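Local coordinates for transcription regulator WhiB1 (Mycobacterium tuberculosis H37Rv, PDB 6ONO), which acts as a transcriptional repressor, probably redox-responsive, and binds a [4Fe-4S] cluster that is very reactive to nitric oxide, at residues G62-E65 against D66-R69. Residues are numbered along the deposited sequence; the frame is centred on the assembly and turned at random.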
loop_
_atom_site.group_PDB
_atom_site.type_symbol
_atom_site.label_atom_id
_atom_site.label_comp_id
_atom_site.label_asym_id
_atom_site.label_seq_id
_atom_site.Cartn_x
_atom_site.Cartn_y
_atom_site.Cartn_z
ATOM N N GLY A 62 -1.515 -4.283 -13.484
ATOM C CA GLY A 62 -1.878 -3.412 -14.586
ATOM C C GLY A 62 -3.175 -2.652 -14.422
ATOM O O GLY A 62 -3.650 -2.082 -15.408
HETATM N N MSE A 63 -3.771 -2.642 -13.225
HETATM C CA MSE A 63 -4.994 -1.873 -12.950
HETATM C C MSE A 63 -4.780 -0.878 -11.797
HETATM O O MSE A 63 -4.130 -1.211 -10.801
HETATM C CB MSE A 63 -6.172 -2.792 -12.580
HETATM C CG MSE A 63 -6.537 -3.869 -13.587
HETATM SE SE MSE A 63 -8.403 -4.396 -13.316
HETATM C CE MSE A 63 -9.274 -2.889 -14.155
ATOM N N SER A 64 -5.362 0.315 -11.915
ATOM C CA SER A 64 -5.319 1.296 -10.846
ATOM C C SER A 64 -6.330 0.933 -9.768
ATOM O O SER A 64 -7.194 0.069 -9.951
ATOM C CB SER A 64 -5.616 2.702 -11.374
ATOM O OG SER A 64 -6.989 2.838 -11.674
ATOM N N GLU A 65 -6.219 1.601 -8.623
ATOM C CA GLU A 65 -7.109 1.255 -7.526
ATOM C C GLU A 65 -8.556 1.608 -7.860
ATOM O O GLU A 65 -9.470 0.848 -7.523
ATOM C CB GLU A 65 -6.670 1.935 -6.228
ATOM C CG GLU A 65 -7.075 3.375 -6.080
ATOM C CD GLU A 65 -6.672 3.958 -4.752
ATOM O OE1 GLU A 65 -5.462 4.201 -4.564
ATOM O OE2 GLU A 65 -7.566 4.166 -3.900
ATOM N N ASP A 66 -8.793 2.730 -8.553
ATOM C CA ASP A 66 -10.170 3.060 -8.927
ATOM C C ASP A 66 -10.746 2.031 -9.898
ATOM O O ASP A 66 -11.926 1.675 -9.811
ATOM C CB ASP A 66 -10.252 4.469 -9.520
ATOM C CG ASP A 66 -10.112 5.562 -8.459
ATOM O OD1 ASP A 66 -10.408 5.290 -7.277
ATOM O OD2 ASP A 66 -9.736 6.700 -8.811
ATOM N N GLU A 67 -9.923 1.524 -10.814
ATOM C CA GLU A 67 -10.390 0.507 -11.749
ATOM C C GLU A 67 -10.755 -0.788 -11.024
ATOM O O GLU A 67 -11.820 -1.382 -11.266
ATOM C CB GLU A 67 -9.309 0.259 -12.810
ATOM C CG GLU A 67 -9.161 1.402 -13.812
ATOM C CD GLU A 67 -7.922 1.293 -14.702
ATOM O OE1 GLU A 67 -6.944 0.601 -14.350
ATOM O OE2 GLU A 67 -7.930 1.902 -15.788
ATOM N N ARG A 68 -9.885 -1.248 -10.116
ATOM C CA ARG A 68 -10.219 -2.459 -9.374
ATOM C C ARG A 68 -11.453 -2.239 -8.516
ATOM O O ARG A 68 -12.292 -3.134 -8.377
ATOM C CB ARG A 68 -9.024 -2.904 -8.514
ATOM C CG ARG A 68 -7.773 -3.227 -9.344
ATOM C CD ARG A 68 -6.772 -4.066 -8.560
ATOM N NE ARG A 68 -6.498 -3.473 -7.251
ATOM C CZ ARG A 68 -5.697 -2.434 -7.045
ATOM N NH1 ARG A 68 -5.088 -1.869 -8.069
ATOM N NH2 ARG A 68 -5.517 -1.960 -5.806
ATOM N N ARG A 69 -11.583 -1.047 -7.927
ATOM C CA ARG A 69 -12.739 -0.763 -7.080
ATOM C C ARG A 69 -14.031 -0.789 -7.879
ATOM O O ARG A 69 -15.049 -1.331 -7.425
ATOM C CB ARG A 69 -12.562 0.591 -6.403
ATOM C CG ARG A 69 -13.717 0.977 -5.525
ATOM C CD ARG A 69 -13.373 2.183 -4.670
ATOM N NE ARG A 69 -12.180 1.965 -3.852
ATOM C CZ ARG A 69 -11.029 2.605 -4.029
ATOM N NH1 ARG A 69 -10.915 3.506 -4.996
ATOM N NH2 ARG A 69 -9.997 2.354 -3.235
HETATM O O HOH W 1 -7.000 5.022 -8.973
#
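Ser64 and Glu67 form a capping box at the start of helix 65-71. Ser64 N donates to Glu67 OE1 at 2.9 Å, nearly straight, meeting the oxygen on its anti side and somewhat out of the carboxylate plane. The return bond, Glu67 N to Ser64 OG at 3.3 Å, is weak. With chi1 at 74°, OG lies between its own backbone N and carbonyl carbon, where it can face Glu67 N. A water accepts from Asp66 N. Selenomethionine Met63 folds back at chi3 and lays CE against Glu67 CB, 3.4 Å away, while its CB meets Arg68 CG. Glu65, Asp66 and Arg69 form a salt-bridge network. Arg69 NH2 bridges to Glu65 OE2 at 3.1 Å, and Arg69 NH1 to Asp66 OD1 at 2.9 Å. Both oxygens lie at the guanidinium edge, in its plane, though the Glu65 carboxylate is turned 62° from it. This probably eases the repulsion between the acids. Further out, Lys34 holds Glu67 OE2 in a salt bridge. The Arg68 guanidinium bonds the carbonyls of Gln55 and Gly58, tying the helix to the loop after helix 43-53. Gly62, two residues before the N-cap, lies about 5 Å from the iron-sulfur cluster (nearest atoms). The box's stronger bond holds the N-cap amide, consistent with its marking the helix start.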